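Local coordinates for protein poly-beta-1,6-N-acetyl-D-glucosamine N-deacetylase (PDB 4U10) that probably removes acetyl groups from the amide nitrogens of the biofilm polysaccharide poly-beta-1,6-N-acetyl-D-glucosamine, through the zinc-binding deacetylase domain that this chain represents, at residues 227-232 against 242-247; 4-9 against 236-241; 129-134 against 196-201; 138-143 against 202-207. All coordinates share one frame; numbering follows the deposited sequence.

How the contacts relate
Near the N terminus, strand 3-13 supplies the first half of contact 2, whose partner 236-241 comes more than 220 residues later, so contacts 3 and 4 nest inside the loop it closes. Those two cross: helix 127-135 and then strand 139-141 pair, in the same order, with the end of helix 177-199 and strand 205-207, and Val130 packs on Ile141 between them. Contact 1 opens after both have closed, with 227-232 lying beside strand 205-207 of contact 4. Its segments alternate with those of contact 2, and Asn238 is joined to Gly246. Contact 3 joins two outer helices, contact 4 the strands beneath them, and contacts 1 and 2 tie the late strands to one another and to the first.

Contact 1: residues 227-232 against 242-247; sequences THHFAL and DRYVGR
Thr227 lies alongside Arg243, pointing the same way, its CG2 3.5 Å from Arg243 CG. The His228 ring turns an edge to the backbone: ND1 gives a weak, bent hydrogen bond to Asp242 O, which lies in the ring plane. From His229 onward the strands run parallel. His229 N donates to Arg243 O and Val245 N returns a bond to His229 O, while the imidazole, its CG between backbone N and carbonyl carbon (chi1 61°), leans over the neighbouring strand. Tyr244 CA sits over one face of this ring, 3.9 Å from its centroid in a CH-pi contact, and the two aromatic planes are nearly parallel but slid apart. Strands 205-207, 228-230 and 244-245 form a small parallel sheet late in the polysaccharide deacetylase barrel. On its opposite side Phe230 lies beside Val245, Phe230 CD1 to Val245 CB 3.6 Å. Arg247 crosses the phenyl ring at about a right angle. Ala231 N bonds to Val245 O, and its CB meets the edge of the Tyr244 ring. A bend at chi3 (-65°) brings Arg247 NE to Ala231 O at 2.9 Å, in the guanidinium plane; beyond it NH1 makes a salt bridge to zinc ligand Asp74, and NH2 makes a weak bond to a water that donates to Phe230 O. Leu232 O takes Arg247 N from above its carbonyl plane, and Leu232 CD2 rests 3.8 Å from Arg247 NH2.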
loop_
_atom_site.group_PDB
_atom_site.type_symbol
_atom_site.label_atom_id
_atom_site.label_comp_id
_atom_site.label_asym_id
_atom_site.label_seq_id
_atom_site.Cartn_x
_atom_site.Cartn_y
_atom_site.Cartn_z
ATOM N N THR A 227 -11.688 4.668 6.615
ATOM C CA THR A 227 -12.844 4.680 5.735
ATOM C C THR A 227 -12.390 4.825 4.282
ATOM O O THR A 227 -13.035 4.329 3.389
ATOM C CB THR A 227 -13.818 5.836 6.140
ATOM O OG1 THR A 227 -14.412 5.490 7.376
ATOM C CG2 THR A 227 -14.913 5.998 5.159
ATOM N N HIS A 228 -11.258 5.501 4.068
ATOM C CA HIS A 228 -10.574 5.465 2.776
ATOM C C HIS A 228 -9.766 4.181 2.612
ATOM O O HIS A 228 -8.921 3.841 3.431
ATOM C CB HIS A 228 -9.698 6.699 2.599
ATOM C CG HIS A 228 -10.483 7.964 2.617
ATOM N ND1 HIS A 228 -11.197 8.414 1.524
ATOM C CD2 HIS A 228 -10.692 8.858 3.598
ATOM C CE1 HIS A 228 -11.837 9.520 1.860
ATOM N NE2 HIS A 228 -11.531 9.813 3.110
ATOM N N HIS A 229 -10.024 3.479 1.538
ATOM C CA HIS A 229 -9.310 2.247 1.252
ATOM C C HIS A 229 -8.793 2.211 -0.177
ATOM O O HIS A 229 -9.483 2.584 -1.139
ATOM C CB HIS A 229 -10.173 1.028 1.676
ATOM C CG HIS A 229 -11.484 0.917 0.976
ATOM N ND1 HIS A 229 -11.658 0.168 -0.163
ATOM C CD2 HIS A 229 -12.699 1.426 1.281
ATOM C CE1 HIS A 229 -12.922 0.216 -0.539
ATOM N NE2 HIS A 229 -13.565 1.003 0.302
ATOM N N PHE A 230 -7.576 1.719 -0.342
ATOM C CA PHE A 230 -6.927 1.644 -1.651
ATOM C C PHE A 230 -7.019 0.208 -2.204
ATOM O O PHE A 230 -6.394 -0.714 -1.663
ATOM C CB PHE A 230 -5.443 2.007 -1.520
ATOM C CG PHE A 230 -5.123 3.506 -1.384
ATOM C CD1 PHE A 230 -6.062 4.468 -1.075
ATOM C CD2 PHE A 230 -3.775 3.922 -1.509
ATOM C CE1 PHE A 230 -5.659 5.833 -0.920
ATOM C CE2 PHE A 230 -3.416 5.233 -1.398
ATOM C CZ PHE A 230 -4.356 6.167 -1.111
ATOM N N ALA A 231 -7.704 0.056 -3.342
ATOM C CA ALA A 231 -7.752 -1.215 -4.102
ATOM C C ALA A 231 -6.806 -1.158 -5.332
ATOM O O ALA A 231 -5.837 -0.403 -5.339
ATOM C CB ALA A 231 -9.218 -1.524 -4.474
ATOM N N LEU A 232 -7.001 -1.984 -6.355
ATOM C CA LEU A 232 -6.233 -1.830 -7.567
ATOM C C LEU A 232 -7.192 -1.325 -8.656
ATOM O O LEU A 232 -8.020 -0.425 -8.390
ATOM C CB LEU A 232 -5.497 -3.126 -7.916
ATOM C CG LEU A 232 -4.347 -3.472 -6.965
ATOM C CD1 LEU A 232 -3.699 -4.812 -7.318
ATOM C CD2 LEU A 232 -3.331 -2.362 -7.083
ATOM N N ASP A 242 -14.406 10.316 -2.252
ATOM C CA ASP A 242 -14.586 8.849 -2.404
ATOM C C ASP A 242 -13.881 8.103 -1.286
ATOM O O ASP A 242 -12.775 8.480 -0.898
ATOM C CB ASP A 242 -14.054 8.357 -3.745
ATOM C CG ASP A 242 -14.974 8.727 -4.906
ATOM O OD1 ASP A 242 -16.061 9.293 -4.646
ATOM O OD2 ASP A 242 -14.606 8.462 -6.053
ATOM N N ARG A 243 -14.557 7.093 -0.751
ATOM C CA ARG A 243 -14.004 6.150 0.204
ATOM C C ARG A 243 -13.190 5.063 -0.505
ATOM O O ARG A 243 -12.070 4.733 -0.098
ATOM C CB ARG A 243 -15.144 5.494 0.979
ATOM C CG ARG A 243 -15.954 6.463 1.840
ATOM C CD ARG A 243 -17.357 5.864 2.133
ATOM N NE ARG A 243 -17.993 6.357 3.367
ATOM C CZ ARG A 243 -18.369 7.619 3.608
ATOM N NH1 ARG A 243 -18.193 8.607 2.712
ATOM N NH2 ARG A 243 -18.929 7.895 4.782
ATOM N N TYR A 244 -13.757 4.537 -1.588
ATOM C CA TYR A 244 -13.152 3.447 -2.411
ATOM C C TYR A 244 -12.218 4.057 -3.442
ATOM O O TYR A 244 -12.679 4.729 -4.367
ATOM C CB TYR A 244 -14.292 2.679 -3.110
ATOM C CG TYR A 244 -13.966 1.575 -4.110
ATOM C CD1 TYR A 244 -12.679 1.031 -4.263
ATOM C CD2 TYR A 244 -14.978 1.043 -4.876
ATOM C CE1 TYR A 244 -12.445 0.026 -5.192
ATOM C CE2 TYR A 244 -14.764 0.030 -5.784
ATOM C CZ TYR A 244 -13.506 -0.480 -5.942
ATOM O OH TYR A 244 -13.365 -1.502 -6.862
ATOM N N VAL A 245 -10.921 3.835 -3.294
ATOM C CA VAL A 245 -9.947 4.490 -4.161
ATOM C C VAL A 245 -9.313 3.427 -5.038
ATOM O O VAL A 245 -8.826 2.457 -4.522
ATOM C CB VAL A 245 -8.866 5.119 -3.311
ATOM C CG1 VAL A 245 -7.771 5.673 -4.228
ATOM C CG2 VAL A 245 -9.458 6.190 -2.418
ATOM N N GLY A 246 -9.392 3.547 -6.350
ATOM C CA GLY A 246 -8.698 2.643 -7.266
ATOM C C GLY A 246 -7.314 3.086 -7.645
ATOM O O GLY A 246 -6.962 4.278 -7.597
ATOM N N ARG A 247 -6.501 2.122 -8.038
ATOM C CA ARG A 247 -5.131 2.366 -8.343
ATOM C C ARG A 247 -4.712 1.579 -9.572
ATOM O O ARG A 247 -5.249 0.483 -9.866
ATOM C CB ARG A 247 -4.253 1.969 -7.126
ATOM C CG ARG A 247 -4.600 2.630 -5.775
ATOM C CD ARG A 247 -3.476 2.355 -4.769
ATOM N NE ARG A 247 -3.397 0.902 -4.463
ATOM C CZ ARG A 247 -2.408 0.308 -3.800
ATOM N NH1 ARG A 247 -1.363 1.000 -3.368
ATOM N NH2 ARG A 247 -2.420 -1.010 -3.596
HETATM O O HOH W 1 -4.809 -2.654 -2.772
#

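Contact 2: residues 4-9 against 236-241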
loop_
_atom_site.group_PDB
_atom_site.type_symbol
_atom_site.label_atom_id
_atom_site.label_comp_id
_atom_site.label_asym_id
_atom_site.label_seq_id
_atom_site.Cartn_x
_atom_site.Cartn_y
_atom_site.Cartn_z
ATOM N N TYR A 4 -8.871 12.496 -9.162
ATOM C CA TYR A 4 -7.457 12.138 -9.063
ATOM C C TYR A 4 -7.244 10.650 -9.403
ATOM O O TYR A 4 -8.177 9.807 -9.223
ATOM C CB TYR A 4 -6.907 12.508 -7.676
ATOM C CG TYR A 4 -7.465 11.683 -6.539
ATOM C CD1 TYR A 4 -8.668 12.047 -5.907
ATOM C CD2 TYR A 4 -6.837 10.513 -6.150
ATOM C CE1 TYR A 4 -9.192 11.279 -4.882
ATOM C CE2 TYR A 4 -7.323 9.759 -5.102
ATOM C CZ TYR A 4 -8.506 10.132 -4.485
ATOM O OH TYR A 4 -8.993 9.405 -3.476
ATOM N N GLY A 5 -6.036 10.366 -9.916
ATOM C CA GLY A 5 -5.590 9.026 -10.203
ATOM C C GLY A 5 -4.583 8.582 -9.142
ATOM O O GLY A 5 -3.980 9.393 -8.487
ATOM N N VAL A 6 -4.386 7.284 -9.013
ATOM C CA VAL A 6 -3.466 6.736 -8.039
ATOM C C VAL A 6 -2.584 5.680 -8.672
ATOM O O VAL A 6 -3.100 4.787 -9.318
ATOM C CB VAL A 6 -4.188 6.153 -6.793
ATOM C CG1 VAL A 6 -3.137 5.727 -5.764
ATOM C CG2 VAL A 6 -5.133 7.174 -6.147
ATOM N N LEU A 7 -1.268 5.741 -8.467
ATOM C CA LEU A 7 -0.387 4.671 -8.932
ATOM C C LEU A 7 0.072 3.769 -7.792
ATOM O O LEU A 7 0.464 4.250 -6.725
ATOM C CB LEU A 7 0.821 5.203 -9.641
ATOM C CG LEU A 7 0.665 6.264 -10.780
ATOM C CD1 LEU A 7 2.013 6.560 -11.467
ATOM C CD2 LEU A 7 -0.383 5.789 -11.782
ATOM N N ALA A 8 0.033 2.456 -7.999
ATOM C CA ALA A 8 0.457 1.510 -6.932
ATOM C C ALA A 8 1.776 0.816 -7.262
ATOM O O ALA A 8 1.828 -0.046 -8.158
ATOM C CB ALA A 8 -0.644 0.457 -6.696
ATOM N N TYR A 9 2.810 1.091 -6.484
ATOM C CA TYR A 9 4.132 0.534 -6.651
ATOM C C TYR A 9 4.435 -0.405 -5.487
ATOM O O TYR A 9 3.759 -0.346 -4.493
ATOM C CB TYR A 9 5.218 1.618 -6.606
ATOM C CG TYR A 9 5.251 2.533 -7.836
ATOM C CD1 TYR A 9 6.014 2.217 -8.957
ATOM C CD2 TYR A 9 4.558 3.742 -7.833
ATOM C CE1 TYR A 9 6.002 3.067 -10.076
ATOM C CE2 TYR A 9 4.584 4.617 -8.931
ATOM C CZ TYR A 9 5.268 4.293 -10.026
ATOM O OH TYR A 9 5.234 5.176 -11.118
ATOM N N ILE A 236 -11.211 3.297 -11.638
ATOM C CA ILE A 236 -10.104 4.023 -12.278
ATOM C C ILE A 236 -10.081 5.482 -11.854
ATOM O O ILE A 236 -9.026 5.999 -11.454
ATOM C CB ILE A 236 -10.123 3.931 -13.825
ATOM C CG1 ILE A 236 -10.051 2.462 -14.319
ATOM C CG2 ILE A 236 -9.028 4.795 -14.445
ATOM C CD1 ILE A 236 -8.809 1.649 -13.988
ATOM N N ILE A 237 -11.239 6.134 -11.926
ATOM C CA ILE A 237 -11.345 7.520 -11.518
ATOM C C ILE A 237 -11.849 7.649 -10.058
ATOM O O ILE A 237 -12.777 6.955 -9.602
ATOM C CB ILE A 237 -12.193 8.351 -12.518
ATOM C CG1 ILE A 237 -13.660 8.341 -12.133
ATOM C CG2 ILE A 237 -11.980 7.869 -13.957
ATOM C CD1 ILE A 237 -14.002 9.427 -11.122
ATOM N N ASN A 238 -11.221 8.550 -9.315
ATOM C CA ASN A 238 -11.567 8.757 -7.950
ATOM C C ASN A 238 -12.019 10.200 -7.867
ATOM O O ASN A 238 -11.413 11.037 -8.511
ATOM C CB ASN A 238 -10.322 8.508 -7.088
ATOM C CG ASN A 238 -9.727 7.112 -7.293
ATOM O OD1 ASN A 238 -10.408 6.132 -7.091
ATOM N ND2 ASN A 238 -8.468 7.032 -7.666
ATOM N N LYS A 239 -13.092 10.495 -7.138
ATOM C CA LYS A 239 -13.537 11.877 -6.953
ATOM C C LYS A 239 -13.183 12.250 -5.551
ATOM O O LYS A 239 -13.121 11.417 -4.678
ATOM C CB LYS A 239 -15.054 12.008 -7.119
ATOM C CG LYS A 239 -15.544 11.785 -8.532
ATOM C CD LYS A 239 -16.901 12.447 -8.813
ATOM C CE LYS A 239 -16.956 12.968 -10.252
ATOM N NZ LYS A 239 -16.518 11.934 -11.245
ATOM N N ILE A 240 -12.969 13.534 -5.330
ATOM C CA ILE A 240 -12.772 14.060 -4.014
ATOM C C ILE A 240 -13.920 13.587 -3.155
ATOM O O ILE A 240 -15.076 13.746 -3.545
ATOM C CB ILE A 240 -12.748 15.617 -4.008
ATOM C CG1 ILE A 240 -11.642 16.169 -4.918
ATOM C CG2 ILE A 240 -12.525 16.124 -2.616
ATOM C CD1 ILE A 240 -10.389 15.349 -4.993
ATOM N N GLY A 241 -13.596 13.004 -2.012
ATOM C CA GLY A 241 -14.567 12.474 -1.086
ATOM C C GLY A 241 -14.782 10.974 -1.148
ATOM O O GLY A 241 -15.333 10.426 -0.196
HETATM O O HOH W 2 -6.690 5.786 -10.027
#
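This is a short antiparallel beta pairing between Tyr4 and Asn238, at the place where the first strand of the deacetylase barrel meets a late strand, 238-239. The barrel strand 3-13 otherwise has parallel neighbours, 68-75 among them, so the late strand enters against the prevailing direction. Tyr4 and Asn238 form a hydrogen-bonded pair: Tyr4 N reaches Asn238 O at 3.0 Å, and the return bond from Asn238 N to Tyr4 O is longer, 3.3 Å. Tyr4 O, 27° out of the Asn238 amide plane, also accepts from ND2 of Asn238, so two donors of one residue grip this oxygen. The other end of the amide, OD1, accepts from Gly246 N, which fixes its rotation from both ends. Tyr4 holds its CG between backbone N and carbonyl carbon (chi1 68°), which brings the ring back over its partner: Asn238 CB lies over one face, 3.7 Å from the centroid, in a CH-pi contact. Ile240 CD1 adds an apolar touch at Tyr4 CD1, and helix 51-58 packs on both side chains. Past the pair the strands part, and a water bridges the gap, accepting from Val6 N and donating a hydrogen bond to Ile236 O at 2.7 Å.

Contact 3: residues 129-134 against 196-201; sequences QVREME and QRQIGK
The Arg131 guanidinium meets Gln198 with its edge: both oxygens of the glutamine, side-chain OE1 and backbone O, lie within 2° of its plane. Arg131 NH1 donates to Gln198 OE1 at 2.9 Å, on a lone pair in the amide carbonyl plane, and to Gln198 O at 3.0 Å. The planes of the two groups are 34° apart. At the same edge NH2 reaches a water that also donates to OE1, and a salt bridge to Asp128 holds NH2 as well. Bends at chi3 of Arg131 and chi2 of Gln198 curl the two side chains toward each other. The contact joins two outer helices of the deacetylase barrel, 127-135 and the C-terminal end of 177-199, both resting on Ile141 of strand 139-141. Between them Ile199 CD1 presses on Val130 CG1 at 3.4 Å, tight for two carbons, and also touches Arg131 CG, while Ile199 CG2 lies near Glu134 CG. Just beyond the helix, past Gly200 with its positive phi, Lys201, bent at chi2, turns back: Lys201 NZ forms a salt bridge to Glu134 OE2, 2.6 Å, on the syn side but 32° out of the carboxylate plane. The other carboxylate oxygen, OE1, accepts from a water that also donates to Ile199 O.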
loop_
_atom_site.group_PDB
_atom_site.type_symbol
_atom_site.label_atom_id
_atom_site.label_comp_id
_atom_site.label_asym_id
_atom_site.label_seq_id
_atom_site.Cartn_x
_atom_site.Cartn_y
_atom_site.Cartn_z
ATOM N N GLN A 129 13.298 4.645 10.355
ATOM C CA GLN A 129 13.211 5.051 8.944
ATOM C C GLN A 129 11.860 5.590 8.540
ATOM O O GLN A 129 11.762 6.538 7.759
ATOM C CB GLN A 129 13.610 3.856 8.119
ATOM C CG GLN A 129 15.064 3.570 8.146
ATOM C CD GLN A 129 15.432 2.214 7.560
ATOM O OE1 GLN A 129 14.614 1.345 7.420
ATOM N NE2 GLN A 129 16.675 2.066 7.171
ATOM N N VAL A 130 10.790 5.013 9.093
ATOM C CA VAL A 130 9.435 5.444 8.795
ATOM C C VAL A 130 9.163 6.815 9.392
ATOM O O VAL A 130 8.528 7.688 8.704
ATOM C CB VAL A 130 8.403 4.471 9.363
ATOM C CG1 VAL A 130 6.977 4.961 9.105
ATOM C CG2 VAL A 130 8.622 3.066 8.822
ATOM N N ARG A 131 9.582 7.000 10.666
ATOM C CA ARG A 131 9.503 8.346 11.304
ATOM C C ARG A 131 10.204 9.456 10.512
ATOM O O ARG A 131 9.629 10.509 10.318
ATOM C CB ARG A 131 10.028 8.322 12.760
ATOM C CG ARG A 131 8.976 7.922 13.797
ATOM C CD ARG A 131 9.553 8.098 15.211
ATOM N NE ARG A 131 10.660 7.166 15.433
ATOM C CZ ARG A 131 10.504 5.920 15.826
ATOM N NH1 ARG A 131 9.263 5.446 16.056
ATOM N NH2 ARG A 131 11.559 5.107 15.985
ATOM N N GLU A 132 11.419 9.213 10.052
ATOM C CA GLU A 132 12.141 10.194 9.232
ATOM C C GLU A 132 11.364 10.565 7.947
ATOM O O GLU A 132 11.238 11.751 7.578
ATOM C CB GLU A 132 13.541 9.667 8.888
ATOM C CG GLU A 132 14.411 10.669 8.171
ATOM C CD GLU A 132 15.719 10.086 7.652
ATOM O OE1 GLU A 132 16.279 9.125 8.244
ATOM O OE2 GLU A 132 16.234 10.605 6.626
HETATM N N MSE A 133 10.837 9.561 7.278
HETATM C CA MSE A 133 10.079 9.774 6.040
HETATM C C MSE A 133 8.833 10.542 6.286
HETATM O O MSE A 133 8.490 11.397 5.508
HETATM C CB MSE A 133 9.708 8.427 5.345
HETATM C CG MSE A 133 10.960 7.911 4.671
HETATM SE SE MSE A 133 10.795 6.283 3.618
HETATM C CE MSE A 133 10.306 5.021 5.026
ATOM N N GLU A 134 8.110 10.227 7.347
ATOM C CA GLU A 134 6.846 10.936 7.685
ATOM C C GLU A 134 7.115 12.385 8.097
ATOM O O GLU A 134 6.399 13.282 7.678
ATOM C CB GLU A 134 6.083 10.179 8.778
ATOM C CG GLU A 134 4.665 10.694 9.008
ATOM C CD GLU A 134 4.612 11.983 9.852
ATOM O OE1 GLU A 134 5.524 12.223 10.704
ATOM O OE2 GLU A 134 3.662 12.762 9.613
ATOM N N GLN A 196 0.307 4.049 15.045
ATOM C CA GLN A 196 0.101 5.303 15.845
ATOM C C GLN A 196 1.192 5.542 16.888
ATOM O O GLN A 196 1.658 6.646 17.075
ATOM C CB GLN A 196 -1.240 5.261 16.604
ATOM C CG GLN A 196 -1.635 6.532 17.369
ATOM C CD GLN A 196 -2.783 6.287 18.340
ATOM O OE1 GLN A 196 -3.048 5.157 18.774
ATOM N NE2 GLN A 196 -3.500 7.334 18.643
ATOM N N ARG A 197 1.563 4.504 17.615
ATOM C CA ARG A 197 2.520 4.672 18.633
ATOM C C ARG A 197 3.909 4.973 18.104
ATOM O O ARG A 197 4.659 5.618 18.839
ATOM C CB ARG A 197 2.575 3.477 19.560
ATOM C CG ARG A 197 3.385 2.268 19.075
ATOM C CD ARG A 197 2.993 1.022 19.860
ATOM N NE ARG A 197 3.409 1.139 21.278
ATOM C CZ ARG A 197 3.183 0.281 22.291
ATOM N NH1 ARG A 197 2.516 -0.862 22.133
ATOM N NH2 ARG A 197 3.659 0.582 23.518
ATOM N N GLN A 198 4.287 4.508 16.898
ATOM C CA GLN A 198 5.620 4.821 16.373
ATOM C C GLN A 198 5.628 6.182 15.714
ATOM O O GLN A 198 6.625 6.826 15.711
ATOM C CB GLN A 198 6.038 3.744 15.359
ATOM C CG GLN A 198 6.086 2.372 15.918
ATOM C CD GLN A 198 7.293 2.126 16.797
ATOM O OE1 GLN A 198 8.295 2.851 16.780
ATOM N NE2 GLN A 198 7.220 1.036 17.533
ATOM N N ILE A 199 4.503 6.609 15.148
ATOM C CA ILE A 199 4.433 7.653 14.126
ATOM C C ILE A 199 3.745 8.915 14.667
ATOM O O ILE A 199 4.060 10.018 14.197
ATOM C CB ILE A 199 3.690 7.108 12.843
ATOM C CG1 ILE A 199 4.525 6.021 12.148
ATOM C CG2 ILE A 199 3.360 8.135 11.777
ATOM C CD1 ILE A 199 5.964 6.406 12.012
ATOM N N GLY A 200 2.804 8.744 15.592
ATOM C CA GLY A 200 2.061 9.853 16.199
ATOM C C GLY A 200 0.741 10.201 15.502
ATOM O O GLY A 200 0.033 11.121 15.921
ATOM N N LYS A 201 0.451 9.510 14.405
ATOM C CA LYS A 201 -0.747 9.708 13.576
ATOM C C LYS A 201 -1.378 8.303 13.368
ATOM O O LYS A 201 -0.668 7.395 12.910
ATOM C CB LYS A 201 -0.362 10.235 12.193
ATOM C CG LYS A 201 -0.305 11.738 12.044
ATOM C CD LYS A 201 1.100 12.257 12.138
ATOM C CE LYS A 201 1.246 13.579 11.405
ATOM N NZ LYS A 201 2.618 14.092 11.628
HETATM O O HOH W 3 10.775 2.443 17.385
HETATM O O HOH W 4 6.297 10.621 12.452
#

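Contact 4: residues 138-143 against 202-207; sequences LVEIAS and KPRIMV
Glu140 faces the guanidinium of Arg204 edge to edge, the two flat groups nearly coplanar at 12°, although the chains carrying them cross at about a right angle. The salt bridge is bidentate and side-on: Arg204 NH2 reaches Glu140 OE1 and Arg204 NE reaches Glu140 OE2, each at 2.9 Å, with OE1 using its syn lone pair. It lies where strand 139-141 of the polysaccharide deacetylase barrel passes the start of strand 205-207, and helix 51-58 borders it with Trp51 and with Gln52, a second partner of Arg204 NH2. The extended Arg204 chain spans the distance, and a bend at chi2 of Glu140 (98°) turns the carboxylate to it. One water fastens the pair to the backbone: it donates to Glu140 OE2 and Ile141 O and accepts from Arg204 N. Further on, Ala142 CB packs against Ile205 CB at 3.7 Å, and Pro203 CB sits near Ile141 O. Ser143 and Met206 form a single backbone bridge, in which Ser143 N donates to Ile205 O at 3.1 Å and Val207 N to Ser143 O at 2.7 Å. This brings the contact to the metal centre, since the next residue, His144, is a zinc ligand and its ND1 is hydrogen-bonded to Val207 O. The Ser143 hydroxyl, bonded to Ser191 and Thr145, also meets Met206, a selenomethionine: Ser143 OG lies 3.5 Å from Met206 CE.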
loop_
_atom_site.group_PDB
_atom_site.type_symbol
_atom_site.label_atom_id
_atom_site.label_comp_id
_atom_site.label_asym_id
_atom_site.label_seq_id
_atom_site.Cartn_x
_atom_site.Cartn_y
_atom_site.Cartn_z
ATOM N N LEU A 138 6.718 14.355 3.266
ATOM C CA LEU A 138 6.452 13.767 1.948
ATOM C C LEU A 138 5.666 12.442 1.960
ATOM O O LEU A 138 4.999 12.083 0.995
ATOM C CB LEU A 138 7.765 13.571 1.182
ATOM C CG LEU A 138 8.434 14.863 0.706
ATOM C CD1 LEU A 138 9.714 14.480 0.016
ATOM C CD2 LEU A 138 7.524 15.644 -0.203
ATOM N N VAL A 139 5.737 11.718 3.036
ATOM C CA VAL A 139 5.237 10.355 3.076
ATOM C C VAL A 139 4.164 10.205 4.161
ATOM O O VAL A 139 4.431 10.410 5.354
ATOM C CB VAL A 139 6.375 9.368 3.335
ATOM C CG1 VAL A 139 5.860 7.898 3.291
ATOM C CG2 VAL A 139 7.564 9.619 2.386
ATOM N N GLU A 140 2.965 9.837 3.726
ATOM C CA GLU A 140 1.840 9.495 4.569
ATOM C C GLU A 140 1.920 7.974 4.866
ATOM O O GLU A 140 2.093 7.176 3.925
ATOM C CB GLU A 140 0.565 9.778 3.778
ATOM C CG GLU A 140 -0.750 9.215 4.343
ATOM C CD GLU A 140 -1.530 10.245 5.113
ATOM O OE1 GLU A 140 -1.325 11.425 4.858
ATOM O OE2 GLU A 140 -2.330 9.880 5.952
ATOM N N ILE A 141 1.865 7.604 6.152
ATOM C CA ILE A 141 1.797 6.184 6.579
ATOM C C ILE A 141 0.376 5.594 6.617
ATOM O O ILE A 141 -0.452 6.002 7.373
ATOM C CB ILE A 141 2.505 5.947 7.911
ATOM C CG1 ILE A 141 3.830 6.665 7.926
ATOM C CG2 ILE A 141 2.771 4.450 8.088
ATOM C CD1 ILE A 141 4.746 6.347 6.725
ATOM N N ALA A 142 0.115 4.637 5.739
ATOM C CA ALA A 142 -1.133 3.904 5.728
ATOM C C ALA A 142 -0.943 2.514 6.266
ATOM O O ALA A 142 0.165 1.981 6.297
ATOM C CB ALA A 142 -1.646 3.822 4.334
ATOM N N SER A 143 -2.044 1.884 6.630
ATOM C CA SER A 143 -2.005 0.477 7.001
ATOM C C SER A 143 -2.054 -0.407 5.787
ATOM O O SER A 143 -2.681 -0.052 4.740
ATOM C CB SER A 143 -3.212 0.163 7.875
ATOM O OG SER A 143 -3.252 -1.173 8.270
ATOM N N LYS A 202 -2.637 8.104 13.752
ATOM C CA LYS A 202 -3.391 6.874 13.357
ATOM C C LYS A 202 -3.469 6.835 11.855
ATOM O O LYS A 202 -3.781 7.856 11.224
ATOM C CB LYS A 202 -4.851 6.894 13.840
ATOM C CG LYS A 202 -5.124 6.507 15.271
ATOM C CD LYS A 202 -6.623 6.725 15.559
ATOM C CE LYS A 202 -7.128 5.789 16.641
ATOM N NZ LYS A 202 -6.879 4.341 16.315
ATOM N N PRO A 203 -3.195 5.669 11.236
ATOM C CA PRO A 203 -3.402 5.701 9.820
ATOM C C PRO A 203 -4.857 6.008 9.438
ATOM O O PRO A 203 -5.786 5.578 10.125
ATOM C CB PRO A 203 -3.063 4.234 9.387
ATOM C CG PRO A 203 -3.332 3.408 10.621
ATOM C CD PRO A 203 -2.968 4.318 11.756
ATOM N N ARG A 204 -5.069 6.616 8.275
ATOM C CA ARG A 204 -6.419 6.918 7.831
ATOM C C ARG A 204 -6.708 6.355 6.441
ATOM O O ARG A 204 -7.696 6.702 5.780
ATOM C CB ARG A 204 -6.645 8.429 7.884
ATOM C CG ARG A 204 -5.562 9.210 7.243
ATOM C CD ARG A 204 -5.742 10.741 7.409
ATOM N NE ARG A 204 -4.630 11.389 6.717
ATOM C CZ ARG A 204 -4.407 12.688 6.674
ATOM N NH1 ARG A 204 -5.229 13.509 7.315
ATOM N NH2 ARG A 204 -3.362 13.148 5.977
ATOM N N ILE A 205 -5.884 5.414 6.023
ATOM C CA ILE A 205 -6.079 4.685 4.803
ATOM C C ILE A 205 -5.769 3.231 5.129
ATOM O O ILE A 205 -4.801 2.945 5.773
ATOM C CB ILE A 205 -5.091 5.147 3.694
ATOM C CG1 ILE A 205 -5.223 6.630 3.350
ATOM C CG2 ILE A 205 -5.174 4.346 2.395
ATOM C CD1 ILE A 205 -3.961 7.166 2.663
HETATM N N MSE A 206 -6.601 2.343 4.618
HETATM C CA MSE A 206 -6.259 0.897 4.517
HETATM C C MSE A 206 -5.908 0.595 3.111
HETATM O O MSE A 206 -6.710 0.825 2.170
HETATM C CB MSE A 206 -7.368 0.053 5.109
HETATM C CG MSE A 206 -7.315 -1.438 4.702
HETATM SE SE MSE A 206 -5.709 -2.205 5.545
HETATM C CE MSE A 206 -6.403 -2.438 7.301
ATOM N N VAL A 207 -4.724 0.004 2.908
ATOM C CA VAL A 207 -4.407 -0.509 1.606
ATOM C C VAL A 207 -4.512 -2.011 1.596
ATOM O O VAL A 207 -3.822 -2.701 2.363
ATOM C CB VAL A 207 -2.992 -0.062 1.151
ATOM C CG1 VAL A 207 -2.735 -0.541 -0.270
ATOM C CG2 VAL A 207 -2.810 1.464 1.257
HETATM O O HOH W 5 -2.760 7.119 6.494
#